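Long-range contacts in calcium-regulated actin-bundling protein (Dictyostelium discoideum, PDB 4X3N), which binds and bundles actin filaments under calcium control and may help shape filopodia and pseudopodia as the cell moves: residues L50-W54 with S272-W278; N92-F96 with D148-F153; L241-E245 with L283-K287. One frame throughout, in Å; residues are numbered along the deposited sequence.

Interaction 1. Residues L50-W54 with S272-W278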
loop_
_atom_site.group_PDB
_atom_site.type_symbol
_atom_site.label_atom_id
_atom_site.label_comp_id
_atom_site.label_asym_id
_atom_site.label_seq_id
_atom_site.Cartn_x
_atom_site.Cartn_y
_atom_site.Cartn_z
ATOM N N LEU A 50 -18.927 10.886 18.674
ATOM C CA LEU A 50 -20.197 11.377 19.108
ATOM C C LEU A 50 -20.391 11.207 20.613
ATOM O O LEU A 50 -20.786 12.169 21.276
ATOM C CB LEU A 50 -21.330 10.730 18.343
ATOM C CG LEU A 50 -21.447 11.048 16.883
ATOM C CD1 LEU A 50 -22.460 10.118 16.262
ATOM C CD2 LEU A 50 -21.857 12.496 16.596
ATOM N N ASN A 51 -20.104 10.035 21.170
ATOM C CA ASN A 51 -20.131 9.891 22.618
ATOM C C ASN A 51 -19.308 10.929 23.356
ATOM O O ASN A 51 -19.717 11.365 24.400
ATOM C CB ASN A 51 -19.592 8.542 23.065
ATOM C CG ASN A 51 -20.606 7.426 22.864
ATOM O OD1 ASN A 51 -21.799 7.674 22.772
ATOM N ND2 ASN A 51 -20.126 6.204 22.819
ATOM N N ALA A 52 -18.124 11.248 22.851
ATOM C CA ALA A 52 -17.223 12.126 23.552
ATOM C C ALA A 52 -17.733 13.590 23.482
ATOM O O ALA A 52 -17.610 14.364 24.427
ATOM C CB ALA A 52 -15.831 12.052 22.970
ATOM N N TYR A 53 -18.306 13.950 22.361
ATOM C CA TYR A 53 -18.618 15.337 22.131
ATOM C C TYR A 53 -20.126 15.572 22.018
ATOM O O TYR A 53 -20.567 16.574 21.438
ATOM C CB TYR A 53 -17.895 15.802 20.877
ATOM C CG TYR A 53 -16.451 16.074 21.079
ATOM C CD1 TYR A 53 -16.020 17.201 21.759
ATOM C CD2 TYR A 53 -15.487 15.175 20.601
ATOM C CE1 TYR A 53 -14.667 17.410 21.968
ATOM C CE2 TYR A 53 -14.140 15.387 20.759
ATOM C CZ TYR A 53 -13.712 16.505 21.451
ATOM O OH TYR A 53 -12.368 16.665 21.693
ATOM N N TRP A 54 -20.935 14.677 22.567
ATOM C CA TRP A 54 -22.379 14.767 22.370
ATOM C C TRP A 54 -22.934 16.165 22.805
ATOM O O TRP A 54 -23.803 16.730 22.124
ATOM C CB TRP A 54 -23.106 13.605 23.128
ATOM C CG TRP A 54 -24.507 13.448 22.682
ATOM C CD1 TRP A 54 -25.654 13.722 23.411
ATOM C CD2 TRP A 54 -24.938 13.038 21.395
ATOM N NE1 TRP A 54 -26.745 13.515 22.630
ATOM C CE2 TRP A 54 -26.336 13.080 21.391
ATOM C CE3 TRP A 54 -24.270 12.691 20.218
ATOM C CZ2 TRP A 54 -27.082 12.747 20.274
ATOM C CZ3 TRP A 54 -25.017 12.342 19.104
ATOM C CH2 TRP A 54 -26.397 12.367 19.132
ATOM N N SER A 272 -23.019 7.494 26.667
ATOM C CA SER A 272 -23.440 6.588 25.604
ATOM C C SER A 272 -24.442 7.213 24.655
ATOM O O SER A 272 -24.998 6.537 23.770
ATOM C CB SER A 272 -24.026 5.305 26.216
ATOM O OG SER A 272 -22.992 4.681 26.972
ATOM N N ALA A 273 -24.683 8.512 24.790
ATOM C CA ALA A 273 -25.730 9.131 23.987
ATOM C C ALA A 273 -25.489 9.015 22.511
ATOM O O ALA A 273 -26.412 8.873 21.741
ATOM C CB ALA A 273 -25.913 10.610 24.356
ATOM N N GLY A 274 -24.261 9.107 22.083
ATOM C CA GLY A 274 -24.005 9.051 20.644
ATOM C C GLY A 274 -24.303 7.621 20.142
ATOM O O GLY A 274 -24.858 7.411 19.061
ATOM N N ALA A 275 -23.891 6.647 20.925
ATOM C CA ALA A 275 -24.086 5.260 20.522
ATOM C C ALA A 275 -25.543 4.972 20.466
ATOM O O ALA A 275 -25.988 4.299 19.567
ATOM C CB ALA A 275 -23.416 4.334 21.500
ATOM N N ILE A 276 -26.308 5.556 21.402
ATOM C CA ILE A 276 -27.745 5.340 21.449
ATOM C C ILE A 276 -28.353 5.988 20.258
ATOM O O ILE A 276 -29.082 5.351 19.526
ATOM C CB ILE A 276 -28.387 5.789 22.797
ATOM C CG1 ILE A 276 -27.864 4.986 23.989
ATOM C CG2 ILE A 276 -29.899 5.723 22.701
ATOM C CD1 ILE A 276 -27.979 3.479 23.846
ATOM N N TRP A 277 -27.997 7.240 19.974
ATOM C CA TRP A 277 -28.543 7.907 18.800
ATOM C C TRP A 277 -28.194 7.129 17.489
ATOM O O TRP A 277 -29.023 6.969 16.592
ATOM C CB TRP A 277 -28.008 9.362 18.724
ATOM C CG TRP A 277 -28.545 10.149 17.517
ATOM C CD1 TRP A 277 -29.632 11.013 17.500
ATOM C CD2 TRP A 277 -28.039 10.141 16.180
ATOM N NE1 TRP A 277 -29.808 11.531 16.242
ATOM C CE2 TRP A 277 -28.864 10.998 15.408
ATOM C CE3 TRP A 277 -26.986 9.471 15.546
ATOM C CZ2 TRP A 277 -28.662 11.196 14.037
ATOM C CZ3 TRP A 277 -26.776 9.680 14.193
ATOM C CH2 TRP A 277 -27.616 10.539 13.451
ATOM N N TRP A 278 -26.946 6.665 17.367
ATOM C CA TRP A 278 -26.498 6.062 16.085
ATOM C C TRP A 278 -27.249 4.780 15.826
ATOM O O TRP A 278 -27.740 4.518 14.743
ATOM C CB TRP A 278 -24.994 5.755 16.157
ATOM C CG TRP A 278 -24.408 5.338 14.858
ATOM C CD1 TRP A 278 -24.359 4.046 14.336
ATOM C CD2 TRP A 278 -23.764 6.171 13.895
ATOM N NE1 TRP A 278 -23.704 4.050 13.172
ATOM C CE2 TRP A 278 -23.332 5.338 12.856
ATOM C CE3 TRP A 278 -23.475 7.542 13.822
ATOM C CZ2 TRP A 278 -22.668 5.839 11.726
ATOM C CZ3 TRP A 278 -22.798 8.034 12.700
ATOM C CH2 TRP A 278 -22.387 7.193 11.694
#
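Trp54 lays its indole across the first turn of helix 273-290, and most of the apolar contact runs through that ring. Ala273 meets it by a CH-pi contact: its CB stands over the face of the five-membered ring, 3.4 Å from the ring centroid and displaced toward the rim. On that same face, Gly274 CA forms a second, longer CH-pi contact with the six-membered ring. Having CG anti to the backbone N (chi1 -165°) sends the Trp54 ring out toward helix 273-290. Its far corner then reaches Trp277, where CH2 of Trp54 sits 3.4 Å from CB of Trp277; the two indoles meet obliquely, their planes 48° apart. One turn earlier on helix 42-57, Leu50 CD1 touches Trp278 CE3 at 3.7 Å, the two side chains crossing at about a right angle. Trp278 itself packs edge-to-face with Tyr65 and Trp69 of helix 61-79.

The contact illustrates how two helices can approach closely where one offers a glycine. Helices 42-57 and 273-290 pass with local axes 7.9 Å apart at 119°, and the CA atoms of Asn51 and Gly274 are separated by 4.4 Å. A CB on Gly274 would collide with Asn51 N and Leu50 CB. In this way the start of the long C-terminal helix is seated against the helical N-terminal part of the chain.

The polar part of the contact belongs to Asn51. Ser272 holds the N-cap position of helix 273-290, but its own side chain makes no capping bond. Asn51 OD1 points into this opening turn and accepts a hydrogen bond from Ala275 N at 3.0 Å, the donor tilted somewhat from the carbonyl plane; Gly274 N is also close to OD1, at 2.9 Å.

Interaction 2. Residues N92-F96 with D148-F153. With CA (calcium ion), chain D.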
loop_
_atom_site.group_PDB
_atom_site.type_symbol
_atom_site.label_atom_id
_atom_site.label_comp_id
_atom_site.label_asym_id
_atom_site.label_seq_id
_atom_site.Cartn_x
_atom_site.Cartn_y
_atom_site.Cartn_z
ATOM N N ASN A 92 -11.630 1.764 7.484
ATOM C CA ASN A 92 -11.166 2.548 8.609
ATOM C C ASN A 92 -10.413 3.804 8.238
ATOM O O ASN A 92 -10.554 4.823 8.952
ATOM C CB ASN A 92 -10.256 1.763 9.563
ATOM C CG ASN A 92 -9.206 0.839 8.864
ATOM O OD1 ASN A 92 -8.870 0.975 7.707
ATOM N ND2 ASN A 92 -8.732 -0.140 9.610
ATOM N N ASP A 93 -9.571 3.749 7.216
ATOM C CA ASP A 93 -8.849 4.959 6.830
ATOM C C ASP A 93 -8.477 4.981 5.317
ATOM O O ASP A 93 -8.656 4.016 4.592
ATOM C CB ASP A 93 -7.731 5.157 7.773
ATOM C CG ASP A 93 -6.622 4.068 7.668
ATOM O OD1 ASP A 93 -6.378 3.540 6.589
ATOM O OD2 ASP A 93 -6.084 3.681 8.686
ATOM N N LEU A 94 -8.083 6.141 4.846
ATOM C CA LEU A 94 -7.816 6.418 3.457
ATOM C C LEU A 94 -6.375 6.963 3.277
ATOM O O LEU A 94 -5.875 7.778 4.090
ATOM C CB LEU A 94 -8.772 7.501 2.939
ATOM C CG LEU A 94 -10.281 7.416 3.286
ATOM C CD1 LEU A 94 -11.007 8.611 2.651
ATOM C CD2 LEU A 94 -10.845 6.088 2.783
ATOM N N ASP A 95 -5.716 6.583 2.176
ATOM C CA ASP A 95 -4.444 7.213 1.863
ATOM C C ASP A 95 -4.764 8.641 1.418
ATOM O O ASP A 95 -5.958 8.971 1.225
ATOM C CB ASP A 95 -3.616 6.375 0.897
ATOM C CG ASP A 95 -4.079 6.394 -0.576
ATOM O OD1 ASP A 95 -4.727 7.345 -1.110
ATOM O OD2 ASP A 95 -3.653 5.397 -1.272
ATOM N N PHE A 96 -3.758 9.450 1.187
ATOM C CA PHE A 96 -4.007 10.851 0.872
ATOM C C PHE A 96 -4.687 11.091 -0.514
ATOM O O PHE A 96 -5.480 12.069 -0.704
ATOM C CB PHE A 96 -2.700 11.664 0.970
ATOM C CG PHE A 96 -2.222 11.968 2.368
ATOM C CD1 PHE A 96 -2.854 11.513 3.492
ATOM C CD2 PHE A 96 -1.050 12.688 2.517
ATOM C CE1 PHE A 96 -2.348 11.784 4.736
ATOM C CE2 PHE A 96 -0.548 12.977 3.763
ATOM C CZ PHE A 96 -1.202 12.535 4.884
ATOM N N ASP A 148 0.554 8.745 9.943
ATOM C CA ASP A 148 0.631 7.466 9.273
ATOM C C ASP A 148 0.377 7.566 7.805
ATOM O O ASP A 148 0.338 6.568 7.139
ATOM C CB ASP A 148 -0.223 6.387 9.993
ATOM C CG ASP A 148 -1.711 6.658 9.892
ATOM O OD1 ASP A 148 -2.056 7.681 9.339
ATOM O OD2 ASP A 148 -2.520 5.851 10.359
ATOM N N GLY A 149 0.218 8.786 7.292
ATOM C CA GLY A 149 -0.170 9.043 5.910
ATOM C C GLY A 149 -1.591 8.574 5.558
ATOM O O GLY A 149 -1.915 8.412 4.368
ATOM N N ARG A 150 -2.417 8.305 6.580
ATOM C CA ARG A 150 -3.783 7.864 6.388
ATOM C C ARG A 150 -4.768 8.829 7.086
ATOM O O ARG A 150 -4.438 9.475 8.113
ATOM C CB ARG A 150 -3.982 6.474 6.964
ATOM C CG ARG A 150 -2.961 5.388 6.620
ATOM C CD ARG A 150 -3.043 4.869 5.208
ATOM N NE ARG A 150 -4.323 4.226 4.920
ATOM C CZ ARG A 150 -4.603 3.603 3.785
ATOM N NH1 ARG A 150 -3.665 3.504 2.821
ATOM N NH2 ARG A 150 -5.811 3.071 3.592
ATOM N N VAL A 151 -5.954 8.952 6.513
ATOM C CA VAL A 151 -7.029 9.726 7.100
ATOM C C VAL A 151 -8.189 8.795 7.515
ATOM O O VAL A 151 -8.764 8.084 6.676
ATOM C CB VAL A 151 -7.538 10.813 6.154
ATOM C CG1 VAL A 151 -8.682 11.547 6.783
ATOM C CG2 VAL A 151 -6.437 11.798 5.797
ATOM N N SER A 152 -8.431 8.766 8.822
ATOM C CA SER A 152 -9.511 8.051 9.414
ATOM C C SER A 152 -10.730 8.969 9.447
ATOM O O SER A 152 -10.595 10.175 9.305
ATOM C CB SER A 152 -9.135 7.633 10.809
ATOM O OG SER A 152 -8.784 8.780 11.587
ATOM N N PHE A 153 -11.903 8.399 9.652
ATOM C CA PHE A 153 -13.115 9.193 9.881
ATOM C C PHE A 153 -12.984 9.984 11.134
ATOM O O PHE A 153 -13.370 11.143 11.170
ATOM C CB PHE A 153 -14.333 8.307 9.912
ATOM C CG PHE A 153 -15.647 9.021 9.726
ATOM C CD1 PHE A 153 -15.800 9.999 8.775
ATOM C CD2 PHE A 153 -16.785 8.606 10.450
ATOM C CE1 PHE A 153 -17.041 10.659 8.619
ATOM C CE2 PHE A 153 -18.051 9.241 10.256
ATOM C CZ PHE A 153 -18.149 10.275 9.382
HETATM CA CA CA D . -3.763 9.177 10.307
HETATM O O HOH W 1 -0.814 8.786 1.801
HETATM O O HOH W 2 -4.725 7.113 11.019
#
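The calcium-binding loop contributes strand 150-152 to a two-stranded antiparallel ribbon with strand 93-95, where Leu94 pairs with Val151. Leu94 N gives its hydrogen to Val151 O at 2.8 Å, and Val151 N returns one to Leu94 O at 2.7 Å. On the face carrying Asp93 and Arg150, the guanidinium grips Asp93 side-on. Arg150 NE donates to Asp93 OD1 at 2.7 Å, meeting it from above the carboxylate plane, while NH2 bonds to Asp93 O at 3.2 Å. Bends at chi2 and chi3 (-73° and -62°) fold the arginine back over the backbone, with Asp95 N over the centre of one guanidinium face. Lys39 forms a salt bridge with Asp93 OD2, so both carboxylate oxygens have cationic partners.

Phe96 CD1 lies 3.4 Å from Gly149 O, and a water joins that oxygen to Phe96 N. Asp148 OD1 accepts from Arg150 N in an Asx turn and also binds calcium at 2.5 Å; Arg150 O coordinates the ion at 2.3 Å. A water bonded to Asp148 OD2, together with Asp144, Asn146 and Glu155, completes the site. Side-chain oxygens, one backbone carbonyl and a short loop strand paired antiparallel with another are the arrangement of an EF-hand.

Interaction 3. Residues L241-E245 with L283-K287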
loop_
_atom_site.group_PDB
_atom_site.type_symbol
_atom_site.label_atom_id
_atom_site.label_comp_id
_atom_site.label_asym_id
_atom_site.label_seq_id
_atom_site.Cartn_x
_atom_site.Cartn_y
_atom_site.Cartn_z
ATOM N N LEU A 241 -34.073 -8.182 12.009
ATOM C CA LEU A 241 -34.528 -6.784 12.275
ATOM C C LEU A 241 -35.263 -6.659 13.628
ATOM O O LEU A 241 -35.165 -5.638 14.314
ATOM C CB LEU A 241 -35.480 -6.288 11.177
ATOM C CG LEU A 241 -34.883 -5.869 9.845
ATOM C CD1 LEU A 241 -35.964 -5.674 8.771
ATOM C CD2 LEU A 241 -34.050 -4.596 10.041
ATOM N N ILE A 242 -35.962 -7.720 14.022
ATOM C CA ILE A 242 -36.695 -7.726 15.284
ATOM C C ILE A 242 -35.682 -7.867 16.389
ATOM O O ILE A 242 -35.750 -7.155 17.385
ATOM C CB ILE A 242 -37.743 -8.858 15.303
ATOM C CG1 ILE A 242 -38.788 -8.570 14.234
ATOM C CG2 ILE A 242 -38.372 -8.988 16.684
ATOM C CD1 ILE A 242 -39.833 -9.659 14.088
ATOM N N SER A 243 -34.698 -8.745 16.204
ATOM C CA SER A 243 -33.718 -8.904 17.246
ATOM C C SER A 243 -33.014 -7.616 17.464
ATOM O O SER A 243 -32.710 -7.281 18.604
ATOM C CB SER A 243 -32.678 -9.929 16.933
ATOM O OG SER A 243 -33.379 -11.066 16.519
ATOM N N ALA A 244 -32.628 -6.974 16.364
ATOM C CA ALA A 244 -31.852 -5.699 16.489
ATOM C C ALA A 244 -32.646 -4.716 17.291
ATOM O O ALA A 244 -32.119 -4.017 18.165
ATOM C CB ALA A 244 -31.556 -5.085 15.135
ATOM N N GLU A 245 -33.918 -4.613 16.926
ATOM C CA GLU A 245 -34.795 -3.630 17.529
ATOM C C GLU A 245 -34.957 -3.833 19.006
ATOM O O GLU A 245 -34.942 -2.875 19.797
ATOM C CB GLU A 245 -36.177 -3.633 16.845
ATOM C CG GLU A 245 -37.113 -2.634 17.517
ATOM C CD GLU A 245 -38.287 -2.181 16.638
ATOM O OE1 GLU A 245 -38.447 -2.604 15.493
ATOM O OE2 GLU A 245 -39.093 -1.387 17.103
ATOM N N LEU A 283 -30.998 1.518 12.855
ATOM C CA LEU A 283 -32.208 0.691 12.902
ATOM C C LEU A 283 -33.301 1.298 12.093
ATOM O O LEU A 283 -33.921 0.626 11.297
ATOM C CB LEU A 283 -32.720 0.559 14.308
ATOM C CG LEU A 283 -33.977 -0.276 14.515
ATOM C CD1 LEU A 283 -33.693 -1.770 14.244
ATOM C CD2 LEU A 283 -34.486 -0.036 15.952
ATOM N N GLU A 284 -33.538 2.585 12.301
ATOM C CA GLU A 284 -34.560 3.298 11.523
ATOM C C GLU A 284 -34.340 3.132 10.005
ATOM O O GLU A 284 -35.252 2.749 9.273
ATOM C CB GLU A 284 -34.523 4.774 11.978
ATOM C CG GLU A 284 -35.363 5.775 11.199
ATOM C CD GLU A 284 -35.022 7.259 11.561
ATOM O OE1 GLU A 284 -35.208 8.136 10.702
ATOM O OE2 GLU A 284 -34.562 7.572 12.688
ATOM N N GLU A 285 -33.124 3.412 9.544
ATOM C CA GLU A 285 -32.728 3.275 8.135
ATOM C C GLU A 285 -32.976 1.850 7.643
ATOM O O GLU A 285 -33.631 1.595 6.619
ATOM C CB GLU A 285 -31.228 3.620 7.987
ATOM C CG GLU A 285 -30.743 3.905 6.567
ATOM C CD GLU A 285 -31.429 5.098 5.968
ATOM O OE1 GLU A 285 -31.897 5.939 6.757
ATOM O OE2 GLU A 285 -31.525 5.185 4.723
ATOM N N LYS A 286 -32.517 0.904 8.432
ATOM C CA LYS A 286 -32.697 -0.475 8.049
ATOM C C LYS A 286 -34.148 -0.820 7.890
ATOM O O LYS A 286 -34.495 -1.515 6.917
ATOM C CB LYS A 286 -31.971 -1.411 9.030
ATOM C CG LYS A 286 -30.456 -1.462 8.785
ATOM C CD LYS A 286 -29.694 -1.719 10.063
ATOM C CE LYS A 286 -28.342 -2.423 9.787
ATOM N NZ LYS A 286 -27.302 -1.599 9.104
ATOM N N LYS A 287 -34.998 -0.399 8.835
ATOM C CA LYS A 287 -36.433 -0.839 8.825
ATOM C C LYS A 287 -37.129 -0.259 7.639
ATOM O O LYS A 287 -37.914 -0.907 6.959
ATOM C CB LYS A 287 -37.166 -0.406 10.098
ATOM C CG LYS A 287 -36.845 -1.295 11.256
ATOM C CD LYS A 287 -37.360 -0.768 12.588
ATOM C CE LYS A 287 -38.864 -0.922 12.742
ATOM N NZ LYS A 287 -39.278 -0.291 14.042
#
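Glu245 OE1 takes the hydrogen bond of Lys287 NZ at 2.9 Å, a salt bridge that spans two antiparallel helices. These are helices 232-255 and 273-290, which lie against helix 181-211 in a helical bundle; their local axes run 10.8 Å apart with directions at 160°. The ammonium group comes to OE1 from above the carboxylate plane, 40° out of it, and the two side chains cross at about a right angle. Lys287 bends at chi3 (74°) to bring NZ round to the carboxylate. The other oxygen, OE2, forms a salt bridge with Arg249 one turn further along the same helix, so the carboxylate is shared by two basic groups, which would probably favour its charged form. With an alanine at Glu245, the carboxylate and CG are gone, which is likely to leave Lys287 and Arg249 without their shared counter-charge and Leu283 CD2 with less to pack on.

The rest of the contact is apolar. Leu283 has CG anti to its backbone N, an orientation that carries both methyl groups onto helix 232-255. Its CD1 meets Ala244 CB at 4.0 Å, and its CD2 lies against the aliphatic stem of Glu245, 4.0 Å from CG. Val193 of helix 181-211 touches Leu241, Ala244 and Lys286, so a third helix joins this apolar layer. Lys286 contributes its stem here, while its NZ turns to Asn194 OD1 in a hydrogen bond. At the other end of the contact, Leu241 CD2 rests 3.9 Å from Lys286 CB.

In the fold
Helix 273-290 ties two of the three contacts together: its first turns meet helix 42-57 in interaction 1, and further along it pairs with helix 232-255 in interaction 3, their centres about 18 Å apart. Along the chain these two contacts alternate, in the order 50-54, 241-245, 272-278, 283-287. Interaction 2, whose two segments both come between those of interaction 1, lies about 23 Å from it, centre to centre. It is about 30 Å from interaction 3 and on the opposite side of the chain's centre. The calcium-site ribbon and the long helical bundle are thus distinct regions, with interaction 1 joining the bundle to the helical N-terminal part of the chain.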